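Local coordinates for protein thymidylate synthase 1 (Bacillus subtilis, PDB 1B02) that catalyses the reductive methylation of dUMP to dTMP, using 5,10-methylenetetrahydrofolate as both methyl donor and reductant, at residues L174-R179 and G212-N217; S53-L58 and N192-N197. All coordinates share one frame; numbering follows the deposited sequence.

Overall arrangement
From the N terminus, the loop 53-58 comes first, just after strand 40-50. In sequence, 133 residues separate it from 192-197 on helix 188-207, which packs on it in interaction 2. Within that span the chain enters strand 173-184; after the helix it returns as strand 210-224, and interaction 1 closes the shorter loop by pairing 174-179 with 212-217. The segments alternate along the sequence, so the two closures cross. Together they join the central mixed sheet, the helix on it and the loop that follows strand 40-50. The contacts lie side by side, their centres about 11 Å apart, and meet directly where Y214 OH approaches V193 O at 2.7 Å, a probable hydrogen bond.

Interaction 1 of 2, residues L174-R179 and G212-N217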
ATOM      1  N   LEU A 174      -9.667  13.601  -9.274  1.00 25.76           N
ATOM      2  CA  LEU A 174      -8.567  12.662  -9.477  1.00 20.11           C
ATOM      3  C   LEU A 174      -8.945  11.308  -8.893  1.00 21.16           C
ATOM      4  O   LEU A 174      -9.154  11.181  -7.688  1.00 19.09           O
ATOM      5  CB  LEU A 174      -7.296  13.173  -8.800  1.00 12.46           C
ATOM      6  CG  LEU A 174      -6.010  12.408  -9.112  1.00 22.08           C
ATOM      7  CD1 LEU A 174      -5.735  12.442 -10.605  1.00 18.43           C
ATOM      8  CD2 LEU A 174      -4.854  13.030  -8.351  1.00 24.50           C
ATOM      9  N   HIS A 175      -9.047  10.303  -9.759  1.00 23.54           N
ATOM     10  CA  HIS A 175      -9.398   8.951  -9.338  1.00 18.76           C
ATOM     11  C   HIS A 175      -8.140   8.101  -9.326  1.00 17.26           C
ATOM     12  O   HIS A 175      -7.236   8.305 -10.138  1.00 13.97           O
ATOM     13  CB  HIS A 175     -10.415   8.336 -10.297  1.00 20.40           C
ATOM     14  CG  HIS A 175     -11.580   9.225 -10.594  1.00 18.53           C
ATOM     15  ND1 HIS A 175     -12.782   9.125  -9.926  1.00 19.16           N
ATOM     16  CD2 HIS A 175     -11.722  10.243 -11.475  1.00 15.75           C
ATOM     17  CE1 HIS A 175     -13.614  10.043 -10.382  1.00 12.74           C
ATOM     18  NE2 HIS A 175     -12.996  10.736 -11.323  1.00 20.49           N
ATOM     19  N   LEU A 176      -8.079   7.146  -8.405  1.00 17.24           N
ATOM     20  CA  LEU A 176      -6.912   6.284  -8.315  1.00 21.24           C
ATOM     21  C   LEU A 176      -7.282   4.815  -8.233  1.00 19.10           C
ATOM     22  O   LEU A 176      -8.149   4.422  -7.452  1.00 17.12           O
ATOM     23  CB  LEU A 176      -6.063   6.660  -7.099  1.00 18.37           C
ATOM     24  CG  LEU A 176      -4.943   5.683  -6.734  1.00 14.91           C
ATOM     25  CD1 LEU A 176      -3.837   5.768  -7.761  1.00  8.01           C
ATOM     26  CD2 LEU A 176      -4.409   6.005  -5.349  1.00 13.90           C
ATOM     27  N   GLU A 177      -6.619   4.014  -9.056  1.00 17.20           N
ATOM     28  CA  GLU A 177      -6.831   2.574  -9.072  1.00 13.80           C
ATOM     29  C   GLU A 177      -5.464   1.935  -8.881  1.00 13.79           C
ATOM     30  O   GLU A 177      -4.532   2.205  -9.642  1.00 12.61           O
ATOM     31  CB  GLU A 177      -7.432   2.127 -10.406  1.00 16.58           C
ATOM     32  CG  GLU A 177      -7.890   0.671 -10.423  1.00 20.82           C
ATOM     33  CD  GLU A 177      -8.786   0.347 -11.608  1.00 23.40           C
ATOM     34  OE1 GLU A 177      -8.718   1.069 -12.621  1.00 28.90           O
ATOM     35  OE2 GLU A 177      -9.560  -0.632 -11.527  1.00 21.10           O
ATOM     36  N   VAL A 178      -5.329   1.114  -7.846  1.00 13.71           N
ATOM     37  CA  VAL A 178      -4.057   0.445  -7.598  1.00 19.93           C
ATOM     38  C   VAL A 178      -4.280  -1.056  -7.589  1.00 11.23           C
ATOM     39  O   VAL A 178      -5.391  -1.528  -7.345  1.00 15.49           O
ATOM     40  CB  VAL A 178      -3.423   0.880  -6.249  1.00 20.52           C
ATOM     41  CG1 VAL A 178      -3.124   2.369  -6.270  1.00 30.39           C
ATOM     42  CG2 VAL A 178      -4.352   0.557  -5.111  1.00 22.51           C
ATOM     43  N   ARG A 179      -3.230  -1.813  -7.865  1.00 11.14           N
ATOM     44  CA  ARG A 179      -3.369  -3.256  -7.877  1.00 15.80           C
ATOM     45  C   ARG A 179      -2.243  -3.970  -7.143  1.00 19.81           C
ATOM     46  O   ARG A 179      -1.069  -3.597  -7.244  1.00  9.07           O
ATOM     47  CB  ARG A 179      -3.448  -3.763  -9.322  1.00 22.37           C
ATOM     48  CG  ARG A 179      -3.455  -5.279  -9.444  1.00 17.36           C
ATOM     49  CD  ARG A 179      -4.032  -5.739 -10.768  1.00 20.46           C
ATOM     50  NE  ARG A 179      -4.562  -7.097 -10.672  1.00 13.61           N
ATOM     51  CZ  ARG A 179      -3.814  -8.195 -10.719  1.00 15.13           C
ATOM     52  NH1 ARG A 179      -2.496  -8.101 -10.858  1.00  5.00           N
ATOM     53  NH2 ARG A 179      -4.385  -9.387 -10.615  1.00 11.15           N
ATOM     54  N   GLY A 212     -11.346  11.922  -6.203  1.00 28.95           N
ATOM     55  CA  GLY A 212     -12.208  11.059  -6.987  1.00 29.00           C
ATOM     56  C   GLY A 212     -12.417   9.734  -6.280  1.00 31.54           C
ATOM     57  O   GLY A 212     -12.366   9.656  -5.053  1.00 37.80           O
ATOM     58  N   GLU A 213     -12.658   8.687  -7.057  1.00 29.98           N
ATOM     59  CA  GLU A 213     -12.868   7.360  -6.505  1.00 22.48           C
ATOM     60  C   GLU A 213     -11.520   6.726  -6.171  1.00 23.92           C
ATOM     61  O   GLU A 213     -10.482   7.122  -6.710  1.00 26.61           O
ATOM     62  CB  GLU A 213     -13.605   6.483  -7.521  1.00 26.10           C
ATOM     63  CG  GLU A 213     -14.983   6.022  -7.082  1.00 42.27           C
ATOM     64  CD  GLU A 213     -15.552   4.949  -7.992  1.00 45.29           C
ATOM     65  OE1 GLU A 213     -15.411   5.080  -9.227  1.00 45.64           O
ATOM     66  OE2 GLU A 213     -16.140   3.976  -7.476  1.00 50.97           O
ATOM     67  N   TYR A 214     -11.539   5.749  -5.273  1.00 21.52           N
ATOM     68  CA  TYR A 214     -10.327   5.037  -4.884  1.00 21.49           C
ATOM     69  C   TYR A 214     -10.638   3.548  -4.997  1.00 22.98           C
ATOM     70  O   TYR A 214     -11.498   3.026  -4.284  1.00 19.74           O
ATOM     71  CB  TYR A 214      -9.931   5.388  -3.449  1.00 20.06           C
ATOM     72  CG  TYR A 214      -8.733   4.616  -2.933  1.00 14.36           C
ATOM     73  CD1 TYR A 214      -7.594   4.450  -3.719  1.00 12.86           C
ATOM     74  CD2 TYR A 214      -8.739   4.059  -1.653  1.00 21.05           C
ATOM     75  CE1 TYR A 214      -6.487   3.749  -3.245  1.00 13.90           C
ATOM     76  CE2 TYR A 214      -7.636   3.354  -1.167  1.00 11.58           C
ATOM     77  CZ  TYR A 214      -6.516   3.205  -1.968  1.00 13.19           C
ATOM     78  OH  TYR A 214      -5.424   2.520  -1.493  1.00 14.25           O
ATOM     79  N   ILE A 215      -9.943   2.873  -5.908  1.00 19.62           N
ATOM     80  CA  ILE A 215     -10.158   1.449  -6.137  1.00 20.46           C
ATOM     81  C   ILE A 215      -8.903   0.632  -5.853  1.00 19.85           C
ATOM     82  O   ILE A 215      -7.810   0.944  -6.345  1.00  9.52           O
ATOM     83  CB  ILE A 215     -10.603   1.187  -7.601  1.00 26.71           C
ATOM     84  CG1 ILE A 215     -11.883   1.971  -7.901  1.00 19.62           C
ATOM     85  CG2 ILE A 215     -10.835  -0.297  -7.828  1.00 19.35           C
ATOM     86  CD1 ILE A 215     -11.793   2.823  -9.146  1.00 15.37           C
ATOM     87  N   PHE A 216      -9.073  -0.416  -5.055  1.00 17.02           N
ATOM     88  CA  PHE A 216      -7.972  -1.301  -4.695  1.00 19.92           C
ATOM     89  C   PHE A 216      -8.250  -2.708  -5.226  1.00 16.03           C
ATOM     90  O   PHE A 216      -9.220  -3.353  -4.823  1.00 17.28           O
ATOM     91  CB  PHE A 216      -7.802  -1.342  -3.169  1.00 19.98           C
ATOM     92  CG  PHE A 216      -6.460  -1.843  -2.727  1.00 19.81           C
ATOM     93  CD1 PHE A 216      -5.396  -0.965  -2.562  1.00 13.56           C
ATOM     94  CD2 PHE A 216      -6.246  -3.203  -2.516  1.00 17.57           C
ATOM     95  CE1 PHE A 216      -4.133  -1.427  -2.199  1.00 17.22           C
ATOM     96  CE2 PHE A 216      -4.987  -3.678  -2.152  1.00 16.64           C
ATOM     97  CZ  PHE A 216      -3.928  -2.789  -1.995  1.00 15.99           C
ATOM     98  N   ASN A 217      -7.403  -3.177  -6.137  1.00 16.74           N
ATOM     99  CA  ASN A 217      -7.567  -4.507  -6.720  1.00 18.03           C
ATOM    100  C   ASN A 217      -6.520  -5.469  -6.192  1.00 17.18           C
ATOM    101  O   ASN A 217      -5.353  -5.106  -6.023  1.00 23.97           O
ATOM    102  CB  ASN A 217      -7.453  -4.449  -8.247  1.00 12.94           C
ATOM    103  CG  ASN A 217      -8.472  -3.531  -8.875  1.00 14.46           C
ATOM    104  OD1 ASN A 217      -9.677  -3.763  -8.782  1.00 26.03           O
ATOM    105  ND2 ASN A 217      -7.992  -2.475  -9.524  1.00 22.22           N
TER
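A beta-alpha-beta unit brings the parallel strands 174-179 and 212-217 together, with helix 188-207 as the connection, in the central mixed sheet of the thymidylate synthase fold. L176 N gives its hydrogen to E213 O and L176 O takes one from I215 N (2.8 Å); the same ladder continues with V178 N to I215 O and N217 N to V178 O. The start of the pairing is less regular. L174 O accepts G212 N and also Q200 NE2 of the crossover helix, and the H175 imidazole takes a backbone amide: E213 N reaches ND1 at 2.9 Å in an almost straight bond that nevertheless lies 37° out of the ring plane. H175 CG is turned beside its own backbone N (chi1 -49°), which carries one ring face over G212 CA in a CH-pi contact 4.0 Å from the centroid. With an alanine in place of H175, E213 N would probably be left without its acceptor and G212 CA would lose its aromatic cover. On the face towards the helix, L176 CD2 lies alongside Y214 CE1 at 3.7 Å. On the other face, E177 OE1 is hydrogen-bonded to Y168 OH and N217 OD1 to Q47 NE2, while the remaining ends join across the strands: N217 ND2 donates to E177 OE2 at 3.1 Å, on the anti side of a carboxylate turned 49° from the amide plane.

Interaction 2 of 2, residues S53-L58 and N192-N197; sequences SEVPIL and NVFQYN. With UFP (5-fluoro-2'-deoxyuridine-5'-monophosphate), chain B.
Helix 188-207, the crossover helix of the central sheet, faces the loop 53-58 with V193, F194 and N197, while N192 at its pocket end reads the bound nucleotide. P56 is the centre of this wholly buried contact, its ring set against V193 and N197, and its carbonyl oxygen turned to F194. CB meets V193 CG1 at 3.9 Å, and CG and CD press on the N197 side chain, with CG 3.4 Å from N197 CB. The N197 amide oxygen, close to P56 CD, has its polar partner in R201 NE. F194 is gripped from two directions. Its CG stands anti to the backbone N (chi1 176°), sending the ring alongside I57, whose CD1 lies over one face, 4.1 Å from the centroid and displaced toward the rim. P56 O comes to the ring edge in the ring plane, 3.4 Å from CD1, and V55 CG1 touches CE1 at the edge as well. Apolar packing thus does most of the work between loop and helix, backed by a CA-H...O contact from F194 to P56 O. The N192 amide is held by neighbours: OD1 accepts from N183 ND2, and ND2 donates to OE1 of Q195, a side chain whose NE2 is hydrogen-bonded to A68 O and E71 OE1. Positioned in this way, N192 matches the donor and acceptor pattern of a uracil base, consistent with selection of dUMP over a cytosine nucleotide: ND2 gives a hydrogen to UFP O4 at 2.9 Å, and OD1 receives one from UFP N3 at 2.7 Å.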
ATOM      1  N   SER A  53     -15.324   9.470   0.944  1.00 23.51           N
ATOM      2  CA  SER A  53     -16.128  10.252   1.868  1.00 26.47           C
ATOM      3  C   SER A  53     -15.641   9.897   3.273  1.00 34.17           C
ATOM      4  O   SER A  53     -16.035  10.518   4.261  1.00 38.52           O
ATOM      5  CB  SER A  53     -17.615   9.910   1.714  1.00 21.00           C
ATOM      6  OG  SER A  53     -17.878   8.561   2.054  1.00 31.83           O
ATOM      7  N   GLU A  54     -14.777   8.886   3.338  1.00 31.01           N
ATOM      8  CA  GLU A  54     -14.190   8.413   4.589  1.00 22.65           C
ATOM      9  C   GLU A  54     -12.730   8.089   4.342  1.00 22.66           C
ATOM     10  O   GLU A  54     -12.304   7.940   3.197  1.00 27.94           O
ATOM     11  CB  GLU A  54     -14.852   7.121   5.070  1.00 14.59           C
ATOM     12  CG  GLU A  54     -16.338   7.171   5.297  1.00 23.54           C
ATOM     13  CD  GLU A  54     -16.851   5.852   5.838  1.00 29.05           C
ATOM     14  OE1 GLU A  54     -16.024   4.934   6.014  1.00 23.00           O
ATOM     15  OE2 GLU A  54     -18.068   5.729   6.088  1.00 41.96           O
ATOM     16  N   VAL A  55     -11.968   7.969   5.419  1.00 23.18           N
ATOM     17  CA  VAL A  55     -10.564   7.613   5.308  1.00 28.26           C
ATOM     18  C   VAL A  55     -10.518   6.097   5.476  1.00 29.70           C
ATOM     19  O   VAL A  55     -10.959   5.563   6.495  1.00 30.16           O
ATOM     20  CB  VAL A  55      -9.720   8.283   6.408  1.00 28.93           C
ATOM     21  CG1 VAL A  55      -8.289   7.767   6.354  1.00 28.76           C
ATOM     22  CG2 VAL A  55      -9.745   9.792   6.228  1.00 25.19           C
ATOM     23  N   PRO A  56      -9.999   5.381   4.467  1.00 30.81           N
ATOM     24  CA  PRO A  56      -9.921   3.918   4.540  1.00 26.43           C
ATOM     25  C   PRO A  56      -8.903   3.383   5.548  1.00 23.29           C
ATOM     26  O   PRO A  56      -7.720   3.241   5.239  1.00 20.72           O
ATOM     27  CB  PRO A  56      -9.591   3.504   3.108  1.00 25.71           C
ATOM     28  CG  PRO A  56      -8.868   4.677   2.544  1.00 28.88           C
ATOM     29  CD  PRO A  56      -9.452   5.900   3.200  1.00 28.68           C
ATOM     30  N   ILE A  57      -9.374   3.090   6.756  1.00 23.58           N
ATOM     31  CA  ILE A  57      -8.516   2.550   7.802  1.00 23.22           C
ATOM     32  C   ILE A  57      -9.351   1.646   8.700  1.00 22.07           C
ATOM     33  O   ILE A  57     -10.519   1.932   8.965  1.00 25.33           O
ATOM     34  CB  ILE A  57      -7.872   3.676   8.650  1.00 27.59           C
ATOM     35  CG1 ILE A  57      -6.905   3.071   9.672  1.00 22.31           C
ATOM     36  CG2 ILE A  57      -8.950   4.490   9.347  1.00 24.11           C
ATOM     37  CD1 ILE A  57      -5.628   3.864   9.852  1.00 16.02           C
ATOM     38  N   LEU A  58      -8.753   0.548   9.151  1.00 19.97           N
ATOM     39  CA  LEU A  58      -9.445  -0.405  10.010  1.00 21.25           C
ATOM     40  C   LEU A  58      -9.610   0.126  11.429  1.00 23.29           C
ATOM     41  O   LEU A  58      -8.729   0.805  11.954  1.00 26.58           O
ATOM     42  CB  LEU A  58      -8.675  -1.729  10.050  1.00 24.72           C
ATOM     43  CG  LEU A  58      -8.628  -2.578   8.777  1.00 25.14           C
ATOM     44  CD1 LEU A  58      -8.084  -3.951   9.119  1.00 20.90           C
ATOM     45  CD2 LEU A  58     -10.016  -2.696   8.165  1.00 22.15           C
ATOM     46  N   ASN A 192      -1.436  -1.289   3.015  1.00 19.89           N
ATOM     47  CA  ASN A 192      -1.567  -0.918   1.607  1.00 17.87           C
ATOM     48  C   ASN A 192      -2.766  -0.033   1.277  1.00 10.18           C
ATOM     49  O   ASN A 192      -2.611   1.025   0.673  1.00 11.26           O
ATOM     50  CB  ASN A 192      -1.628  -2.178   0.735  1.00 14.98           C
ATOM     51  CG  ASN A 192      -0.388  -3.042   0.862  1.00 16.86           C
ATOM     52  OD1 ASN A 192      -0.470  -4.270   0.819  1.00 22.55           O
ATOM     53  ND2 ASN A 192       0.768  -2.406   1.018  1.00  7.90           N
ATOM     54  N   VAL A 193      -3.957  -0.477   1.660  1.00  7.34           N
ATOM     55  CA  VAL A 193      -5.178   0.268   1.384  1.00  9.18           C
ATOM     56  C   VAL A 193      -5.134   1.699   1.914  1.00 21.47           C
ATOM     57  O   VAL A 193      -5.576   2.633   1.247  1.00 28.32           O
ATOM     58  CB  VAL A 193      -6.404  -0.447   1.987  1.00  9.77           C
ATOM     59  CG1 VAL A 193      -7.655   0.412   1.829  1.00  7.11           C
ATOM     60  CG2 VAL A 193      -6.593  -1.788   1.310  1.00 10.53           C
ATOM     61  N   PHE A 194      -4.596   1.866   3.116  1.00 27.26           N
ATOM     62  CA  PHE A 194      -4.513   3.183   3.730  1.00 21.97           C
ATOM     63  C   PHE A 194      -3.417   4.058   3.124  1.00 17.35           C
ATOM     64  O   PHE A 194      -3.679   5.173   2.676  1.00 25.13           O
ATOM     65  CB  PHE A 194      -4.288   3.040   5.241  1.00 27.41           C
ATOM     66  CG  PHE A 194      -4.089   4.352   5.953  1.00 30.67           C
ATOM     67  CD1 PHE A 194      -5.174   5.171   6.249  1.00 25.62           C
ATOM     68  CD2 PHE A 194      -2.811   4.780   6.308  1.00 26.27           C
ATOM     69  CE1 PHE A 194      -4.992   6.396   6.883  1.00 22.53           C
ATOM     70  CE2 PHE A 194      -2.618   6.004   6.941  1.00 22.24           C
ATOM     71  CZ  PHE A 194      -3.711   6.813   7.228  1.00 22.09           C
ATOM     72  N   GLN A 195      -2.190   3.549   3.107  1.00  8.11           N
ATOM     73  CA  GLN A 195      -1.066   4.310   2.583  1.00 13.03           C
ATOM     74  C   GLN A 195      -1.261   4.831   1.164  1.00 22.65           C
ATOM     75  O   GLN A 195      -0.734   5.887   0.812  1.00 31.77           O
ATOM     76  CB  GLN A 195       0.216   3.476   2.646  1.00 12.00           C
ATOM     77  CG  GLN A 195       0.219   2.257   1.747  1.00 18.07           C
ATOM     78  CD  GLN A 195       1.476   1.423   1.901  1.00 22.45           C
ATOM     79  OE1 GLN A 195       1.608   0.362   1.293  1.00 29.38           O
ATOM     80  NE2 GLN A 195       2.406   1.901   2.717  1.00 15.42           N
ATOM     81  N   TYR A 196      -2.011   4.102   0.344  1.00 19.14           N
ATOM     82  CA  TYR A 196      -2.225   4.542  -1.027  1.00 19.58           C
ATOM     83  C   TYR A 196      -3.336   5.568  -1.164  1.00 17.40           C
ATOM     84  O   TYR A 196      -3.340   6.363  -2.099  1.00 15.26           O
ATOM     85  CB  TYR A 196      -2.456   3.339  -1.943  1.00 11.92           C
ATOM     86  CG  TYR A 196      -1.142   2.859  -2.509  1.00 17.70           C
ATOM     87  CD1 TYR A 196      -0.557   3.506  -3.598  1.00 10.73           C
ATOM     88  CD2 TYR A 196      -0.422   1.839  -1.885  1.00 14.75           C
ATOM     89  CE1 TYR A 196       0.714   3.158  -4.047  1.00 10.34           C
ATOM     90  CE2 TYR A 196       0.853   1.483  -2.328  1.00  4.06           C
ATOM     91  CZ  TYR A 196       1.414   2.151  -3.405  1.00 11.42           C
ATOM     92  OH  TYR A 196       2.684   1.830  -3.827  1.00 18.69           O
ATOM     93  N   ASN A 197      -4.273   5.559  -0.225  1.00 16.03           N
ATOM     94  CA  ASN A 197      -5.346   6.534  -0.253  1.00 17.36           C
ATOM     95  C   ASN A 197      -4.714   7.853   0.179  1.00 26.19           C
ATOM     96  O   ASN A 197      -5.154   8.933  -0.218  1.00 31.66           O
ATOM     97  CB  ASN A 197      -6.452   6.148   0.725  1.00 15.69           C
ATOM     98  CG  ASN A 197      -7.553   7.191   0.795  1.00 24.88           C
ATOM     99  OD1 ASN A 197      -7.685   7.905   1.787  1.00 29.98           O
ATOM    100  ND2 ASN A 197      -8.350   7.283  -0.264  1.00 20.70           N
TER
HETATM  101  N1  UFP B 280       2.594  -8.265   0.622  1.00 14.07           N
HETATM  102  C2  UFP B 280       1.461  -7.429   0.777  1.00 16.71           C
HETATM  103  N3  UFP B 280       1.564  -6.012   0.604  1.00 16.68           N
HETATM  104  C4  UFP B 280       2.794  -5.269   0.417  1.00 14.92           C
HETATM  105  C5  UFP B 280       4.246  -6.020   0.627  1.00 14.10           C
HETATM  106  C6  UFP B 280       3.961  -7.583   0.073  1.00 17.98           C
HETATM  107  O2  UFP B 280       0.411  -7.803   1.310  1.00 11.45           O
HETATM  108  O4  UFP B 280       2.805  -4.114  -0.036  1.00 27.15           O
HETATM  109  F5  UFP B 280       5.274  -5.440   0.029  1.00 24.76           F
HETATM  110  C1' UFP B 280       2.593  -9.735   0.931  1.00 14.89           C
HETATM  111  C2' UFP B 280       1.794 -10.645   0.019  1.00 18.61           C
HETATM  112  C3' UFP B 280       2.552 -11.939   0.298  1.00 16.71           C
HETATM  113  C4' UFP B 280       3.981 -11.573   0.561  1.00 13.96           C
HETATM  114  O3' UFP B 280       1.984 -12.564   1.433  1.00 18.74           O
HETATM  115  O4' UFP B 280       3.946 -10.240   1.052  1.00 16.40           O
HETATM  116  C5' UFP B 280       5.045 -11.593  -0.563  1.00 13.29           C
HETATM  117  O5' UFP B 280       5.214 -12.989  -0.965  1.00 27.74           O
HETATM  118  P   UFP B 280       5.005 -13.384  -2.480  1.00 21.26           P
HETATM  119  O1P UFP B 280       6.053 -12.695  -3.252  1.00 11.20           O
HETATM  120  O2P UFP B 280       3.622 -13.151  -2.836  1.00 18.32           O
HETATM  121  O3P UFP B 280       5.158 -14.957  -2.333  1.00 20.43           O